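Local coordinates for protein 4-amino-4-deoxychorismate lyase (Legionella pneumophila, PDB 3LUL) that belongs to the class IV aminotransferase family of pyridoxal phosphate enzymes, with the cofactor covalently bound to the protein in the model, at residues B[35-40]-B[80-85]; B[73-78]-B[109-114]. All coordinates share one frame; numbering follows the deposited sequence.

Overall arrangement
Both contacts lie in the same part of the fold, a five-stranded mixed sheet with helix 65-78 packed against it, and their centres are about 9 Å apart. Interaction 1 joins the hairpin between strands 28-36 and 39-40 to the residues leading into strand 84-91; interaction 2 lays helix 65-78 on strand 106-113. Along the chain the segments alternate, 35-40, 73-78, 80-85, 109-114, so the two contacts interlock. Strands 84-91 and 106-113 are neighbours in the sheet, with Gly85 N 2.9 Å from Phe113 O. Segment 80-85 leaves the end of helix 65-78, with Leu81 N 2.9 Å from Ile76 O, and enters strand 84-91, so the helix end is held by its own chain to the sheet.

Interaction 1 (B[35-40]-B[80-85]); sequences VNSSKP and NLYHGG
A beta hairpin closed by a type I' turn, Asn36 to Lys39, meets the run-in to strand 84-91 here. Val35 and Gly84 form an antiparallel hydrogen-bonded pair: Val35 N donates to Gly84 O (2.8 Å), and Gly84 N returns a bond to Val35 O (2.9 Å). Beyond this pair the turn itself is gripped. Ser38 N donates to Tyr82 O at 2.8 Å, and Ser38 OG gives its proton to Leu81 O in the carbonyl plane, on a lone pair (3.1 Å). Ser37 N points almost straight at His83 ND1 (3.2 Å, N-H...N angle 168°); as the backbone N-H can only donate, ND1 is the acceptor. Helix 65-78 ends in a Schellman motif with Asn80 as its C-prime residue, and the residues just after it are the ones bonded to the hairpin. With chi1 at -172°, CG trans to the amide nitrogen, the Tyr82 ring lays one face against Ser37 CA in a CH-pi contact, 3.5 Å from the centroid and 9° off the normal. On the apolar side, Val35 CG2 rests 4.0 Å from Leu81 CD2. The turn meets helix 65-78 where Ser38 packs on Ile76.

Interaction 2 (B[73-78]-B[109-114]); sequences IQKIQK and IFQTFN
Lys75 of helix 65-78 reaches across strand 106-113, and its side chain carries most of the contact. The apolar part comes first. Lys75 CG lies 4.0 Å from Phe110 CB, and farther along the chain Lys75 CD approaches Thr112 CG2 at 3.9 Å, so the methylenes run over two residues whose CB atoms both point toward the helix. The phenyl ring of Phe110 takes little part: with CG anti to the carbonyl carbon (chi1 -58°), it leads away from the lysine and packs on Ala88 of strand 84-91.

The polar part gathers at the ammonium group. A bend at chi2 (-85°) carries the lysine chain across the strand, and Lys75 NZ makes a weak direct hydrogen bond to Phe110 O at 3.4 Å. Water supplies the shorter links. One molecule accepts from Lys75 NZ at 2.6 Å and from Thr112 N at 2.9 Å, joining the ammonium to a strand N-H; a second accepts weakly from Lys75 NZ and is placed to donate to Phe110 O at 2.9 Å, though other acceptors compete for its protons. Long, weak ion pairs to Asp9 and Asp79 add carboxylates around the same nitrogen and would be expected to favour its charged form. Thr112 OG1 is hydrogen-bonded to Asp79 OD2, which ties the strand to the residue just past the segment 73-78.

The axes of the two segments approach to 8.7 Å and cross at -38°, with the chains running in broadly the same direction. Ile76, turned away from the strand, packs on Val35, Pro40 and Ile86, so the helix spans strands 28-36, 39-40 and 84-91 as well as 106-113; Ile109, Gln111 and Phe113 of this last strand touch Ile19 and Arg97 of the second subunit.

Interaction 1 (B[35-40]-B[80-85])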
loop_
_atom_site.group_PDB
_atom_site.type_symbol
_atom_site.label_atom_id
_atom_site.label_comp_id
_atom_site.label_asym_id
_atom_site.label_seq_id
_atom_site.Cartn_x
_atom_site.Cartn_y
_atom_site.Cartn_z
ATOM N N VAL B 35 -18.791 9.932 -15.006
ATOM C CA VAL B 35 -19.843 9.677 -15.971
ATOM C C VAL B 35 -20.689 10.953 -16.058
ATOM O O VAL B 35 -21.165 11.451 -15.019
ATOM C CB VAL B 35 -20.693 8.473 -15.599
ATOM C CG1 VAL B 35 -21.874 8.350 -16.565
ATOM C CG2 VAL B 35 -19.854 7.224 -15.639
ATOM N N ASN B 36 -20.804 11.488 -17.284
ATOM C CA ASN B 36 -21.565 12.703 -17.571
ATOM C C ASN B 36 -22.605 12.388 -18.623
ATOM O O ASN B 36 -22.279 11.878 -19.672
ATOM C CB ASN B 36 -20.671 13.834 -18.115
ATOM C CG ASN B 36 -19.489 14.170 -17.215
ATOM O OD1 ASN B 36 -19.658 14.651 -16.094
ATOM N ND2 ASN B 36 -18.271 13.974 -17.729
ATOM N N SER B 37 -23.869 12.659 -18.331
ATOM C CA SER B 37 -24.966 12.435 -19.264
ATOM C C SER B 37 -24.966 11.011 -19.833
ATOM O O SER B 37 -25.171 10.796 -21.034
ATOM C CB SER B 37 -24.970 13.512 -20.352
ATOM O OG SER B 37 -24.837 14.822 -19.797
ATOM N N SER B 38 -24.719 10.055 -18.936
ATOM C CA SER B 38 -24.728 8.616 -19.206
ATOM C C SER B 38 -23.557 8.146 -20.054
ATOM O O SER B 38 -23.576 7.021 -20.537
ATOM C CB SER B 38 -26.034 8.175 -19.861
ATOM O OG SER B 38 -27.127 8.661 -19.114
ATOM N N LYS B 39 -22.571 9.010 -20.231
ATOM C CA LYS B 39 -21.362 8.699 -21.006
ATOM C C LYS B 39 -20.100 8.733 -20.125
ATOM O O LYS B 39 -19.859 9.715 -19.420
ATOM C CB LYS B 39 -21.214 9.680 -22.163
ATOM C CG LYS B 39 -22.280 9.483 -23.258
ATOM C CD LYS B 39 -22.387 10.711 -24.168
ATOM C CE LYS B 39 -23.285 10.457 -25.395
ATOM N NZ LYS B 39 -24.167 11.634 -25.714
ATOM N N PRO B 40 -19.272 7.679 -20.198
ATOM C CA PRO B 40 -17.998 7.746 -19.476
ATOM C C PRO B 40 -17.058 8.768 -20.123
ATOM O O PRO B 40 -16.805 8.720 -21.313
ATOM C CB PRO B 40 -17.443 6.308 -19.571
ATOM C CG PRO B 40 -18.075 5.727 -20.745
ATOM C CD PRO B 40 -19.401 6.421 -20.955
ATOM N N ASN B 80 -28.742 2.780 -14.245
ATOM C CA ASN B 80 -29.467 4.011 -14.523
ATOM C C ASN B 80 -28.717 5.298 -14.188
ATOM O O ASN B 80 -29.302 6.287 -13.750
ATOM C CB ASN B 80 -30.846 3.950 -13.836
ATOM C CG ASN B 80 -31.655 2.753 -14.306
ATOM O OD1 ASN B 80 -32.023 2.670 -15.486
ATOM N ND2 ASN B 80 -31.893 1.793 -13.402
ATOM N N LEU B 81 -27.417 5.295 -14.433
ATOM C CA LEU B 81 -26.583 6.439 -14.128
ATOM C C LEU B 81 -26.711 7.499 -15.226
ATOM O O LEU B 81 -26.754 7.174 -16.442
ATOM C CB LEU B 81 -25.137 5.967 -13.979
ATOM C CG LEU B 81 -24.173 6.649 -13.032
ATOM C CD1 LEU B 81 -24.649 6.547 -11.597
ATOM C CD2 LEU B 81 -22.783 6.011 -13.231
ATOM N N TYR B 82 -26.813 8.762 -14.820
ATOM C CA TYR B 82 -26.718 9.873 -15.759
ATOM C C TYR B 82 -25.448 10.617 -15.431
ATOM O O TYR B 82 -24.466 10.496 -16.170
ATOM C CB TYR B 82 -27.974 10.743 -15.735
ATOM C CG TYR B 82 -28.060 11.824 -16.819
ATOM C CD1 TYR B 82 -28.659 11.554 -18.068
ATOM C CD2 TYR B 82 -27.599 13.120 -16.581
ATOM C CE1 TYR B 82 -28.757 12.547 -19.055
ATOM C CE2 TYR B 82 -27.716 14.133 -17.564
ATOM C CZ TYR B 82 -28.283 13.835 -18.795
ATOM O OH TYR B 82 -28.396 14.849 -19.744
ATOM N N HIS B 83 -25.427 11.355 -14.321
ATOM C CA HIS B 83 -24.181 11.895 -13.792
ATOM C C HIS B 83 -23.744 11.019 -12.618
ATOM O O HIS B 83 -24.556 10.606 -11.783
ATOM C CB HIS B 83 -24.329 13.318 -13.282
ATOM C CG HIS B 83 -24.769 14.310 -14.312
ATOM N ND1 HIS B 83 -24.401 14.230 -15.637
ATOM C CD2 HIS B 83 -25.489 15.452 -14.187
ATOM C CE1 HIS B 83 -24.910 15.256 -16.295
ATOM N NE2 HIS B 83 -25.567 16.019 -15.438
ATOM N N GLY B 84 -22.453 10.773 -12.519
ATOM C CA GLY B 84 -21.912 9.977 -11.389
ATOM C C GLY B 84 -20.529 9.458 -11.703
ATOM O O GLY B 84 -19.786 10.101 -12.446
ATOM N N GLY B 85 -20.181 8.312 -11.120
ATOM C CA GLY B 85 -18.889 7.699 -11.370
ATOM C C GLY B 85 -18.921 6.215 -11.577
ATOM O O GLY B 85 -19.885 5.531 -11.187
#

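Interaction 2 (B[73-78]-B[109-114])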
loop_
_atom_site.group_PDB
_atom_site.type_symbol
_atom_site.label_atom_id
_atom_site.label_comp_id
_atom_site.label_asym_id
_atom_site.label_seq_id
_atom_site.Cartn_x
_atom_site.Cartn_y
_atom_site.Cartn_z
ATOM N N ILE B 73 -20.557 1.105 -20.561
ATOM C CA ILE B 73 -21.906 1.483 -21.003
ATOM C C ILE B 73 -22.935 0.553 -20.384
ATOM O O ILE B 73 -23.972 1.021 -19.916
ATOM C CB ILE B 73 -22.038 1.514 -22.539
ATOM C CG1 ILE B 73 -21.152 2.616 -23.143
ATOM C CG2 ILE B 73 -23.516 1.740 -22.964
ATOM C CD1 ILE B 73 -21.444 4.028 -22.692
ATOM N N GLN B 74 -22.641 -0.748 -20.322
ATOM C CA GLN B 74 -23.623 -1.702 -19.806
ATOM C C GLN B 74 -23.869 -1.502 -18.315
ATOM O O GLN B 74 -24.987 -1.690 -17.854
ATOM C CB GLN B 74 -23.248 -3.160 -20.107
ATOM C CG GLN B 74 -23.447 -3.580 -21.599
ATOM C CD GLN B 74 -24.825 -3.200 -22.210
ATOM O OE1 GLN B 74 -24.891 -2.540 -23.248
ATOM N NE2 GLN B 74 -25.918 -3.624 -21.567
ATOM N N LYS B 75 -22.830 -1.083 -17.588
ATOM C CA LYS B 75 -22.943 -0.732 -16.173
ATOM C C LYS B 75 -23.764 0.526 -15.937
ATOM O O LYS B 75 -24.656 0.526 -15.074
ATOM C CB LYS B 75 -21.550 -0.612 -15.548
ATOM C CG LYS B 75 -21.174 -1.828 -14.780
ATOM C CD LYS B 75 -21.738 -1.702 -13.378
ATOM C CE LYS B 75 -22.011 -3.036 -12.787
ATOM N NZ LYS B 75 -22.235 -2.934 -11.332
ATOM N N ILE B 76 -23.491 1.582 -16.704
ATOM C CA ILE B 76 -24.251 2.845 -16.667
ATOM C C ILE B 76 -25.734 2.639 -16.955
ATOM O O ILE B 76 -26.616 3.136 -16.216
ATOM C CB ILE B 76 -23.661 3.869 -17.698
ATOM C CG1 ILE B 76 -22.280 4.381 -17.233
ATOM C CG2 ILE B 76 -24.625 5.029 -18.024
ATOM C CD1 ILE B 76 -21.398 4.845 -18.406
ATOM N N GLN B 77 -26.009 1.901 -18.026
ATOM C CA GLN B 77 -27.377 1.551 -18.395
ATOM C C GLN B 77 -28.094 0.706 -17.335
ATOM O O GLN B 77 -29.246 1.005 -16.954
ATOM C CB GLN B 77 -27.380 0.836 -19.746
ATOM C CG GLN B 77 -27.129 1.800 -20.901
ATOM C CD GLN B 77 -27.155 1.116 -22.268
ATOM O OE1 GLN B 77 -27.366 -0.098 -22.373
ATOM N NE2 GLN B 77 -26.926 1.897 -23.319
ATOM N N LYS B 78 -27.414 -0.322 -16.826
ATOM C CA LYS B 78 -28.028 -1.214 -15.854
ATOM C C LYS B 78 -28.330 -0.476 -14.554
ATOM O O LYS B 78 -29.371 -0.684 -13.958
ATOM C CB LYS B 78 -27.138 -2.419 -15.598
ATOM C CG LYS B 78 -27.762 -3.489 -14.704
ATOM C CD LYS B 78 -26.697 -4.320 -13.959
ATOM C CE LYS B 78 -26.049 -5.384 -14.849
ATOM N NZ LYS B 78 -24.797 -5.958 -14.221
ATOM N N ILE B 109 -13.418 -5.816 -11.941
ATOM C CA ILE B 109 -14.757 -5.498 -11.447
ATOM C C ILE B 109 -15.071 -4.018 -11.708
ATOM O O ILE B 109 -14.225 -3.146 -11.502
ATOM C CB ILE B 109 -14.924 -5.842 -9.955
ATOM C CG1 ILE B 109 -14.870 -7.366 -9.769
ATOM C CG2 ILE B 109 -16.252 -5.242 -9.346
ATOM C CD1 ILE B 109 -14.948 -7.827 -8.282
ATOM N N PHE B 110 -16.287 -3.761 -12.194
ATOM C CA PHE B 110 -16.803 -2.390 -12.333
ATOM C C PHE B 110 -17.938 -2.117 -11.366
ATOM O O PHE B 110 -18.826 -2.957 -11.175
ATOM C CB PHE B 110 -17.346 -2.156 -13.736
ATOM C CG PHE B 110 -16.351 -2.382 -14.821
ATOM C CD1 PHE B 110 -15.567 -1.316 -15.272
ATOM C CD2 PHE B 110 -16.220 -3.635 -15.431
ATOM C CE1 PHE B 110 -14.659 -1.501 -16.301
ATOM C CE2 PHE B 110 -15.317 -3.822 -16.463
ATOM C CZ PHE B 110 -14.544 -2.757 -16.903
ATOM N N GLN B 111 -17.896 -0.950 -10.748
ATOM C CA GLN B 111 -18.944 -0.510 -9.820
ATOM C C GLN B 111 -19.289 0.951 -10.062
ATOM O O GLN B 111 -18.398 1.775 -10.228
ATOM C CB GLN B 111 -18.468 -0.653 -8.382
ATOM C CG GLN B 111 -18.399 -2.102 -7.913
ATOM C CD GLN B 111 -19.779 -2.762 -7.767
ATOM O OE1 GLN B 111 -20.126 -3.710 -8.494
ATOM N NE2 GLN B 111 -20.561 -2.275 -6.814
ATOM N N THR B 112 -20.581 1.250 -10.080
ATOM C CA THR B 112 -21.047 2.617 -10.264
ATOM C C THR B 112 -21.332 3.220 -8.900
ATOM O O THR B 112 -21.541 2.518 -7.884
ATOM C CB THR B 112 -22.332 2.725 -11.125
ATOM O OG1 THR B 112 -23.438 2.089 -10.455
ATOM C CG2 THR B 112 -22.136 2.102 -12.460
ATOM N N PHE B 113 -21.371 4.537 -8.883
ATOM C CA PHE B 113 -21.770 5.273 -7.694
ATOM C C PHE B 113 -22.237 6.658 -8.079
ATOM O O PHE B 113 -21.924 7.188 -9.150
ATOM C CB PHE B 113 -20.624 5.354 -6.683
ATOM C CG PHE B 113 -19.353 5.915 -7.249
ATOM C CD1 PHE B 113 -18.436 5.083 -7.896
ATOM C CD2 PHE B 113 -19.056 7.267 -7.137
ATOM C CE1 PHE B 113 -17.235 5.595 -8.425
ATOM C CE2 PHE B 113 -17.855 7.792 -7.642
ATOM C CZ PHE B 113 -16.947 6.967 -8.296
ATOM N N ASN B 114 -23.017 7.233 -7.189
ATOM C CA ASN B 114 -23.483 8.597 -7.319
ATOM C C ASN B 114 -22.765 9.434 -6.275
ATOM O O ASN B 114 -22.527 8.964 -5.157
ATOM C CB ASN B 114 -24.981 8.648 -7.104
ATOM C CG ASN B 114 -25.746 8.149 -8.287
ATOM O OD1 ASN B 114 -25.982 6.944 -8.425
ATOM N ND2 ASN B 114 -26.117 9.059 -9.170
HETATM O O HOH W 1 -22.354 -0.986 -9.682
HETATM O O HOH W 2 -20.435 -5.416 -11.416
#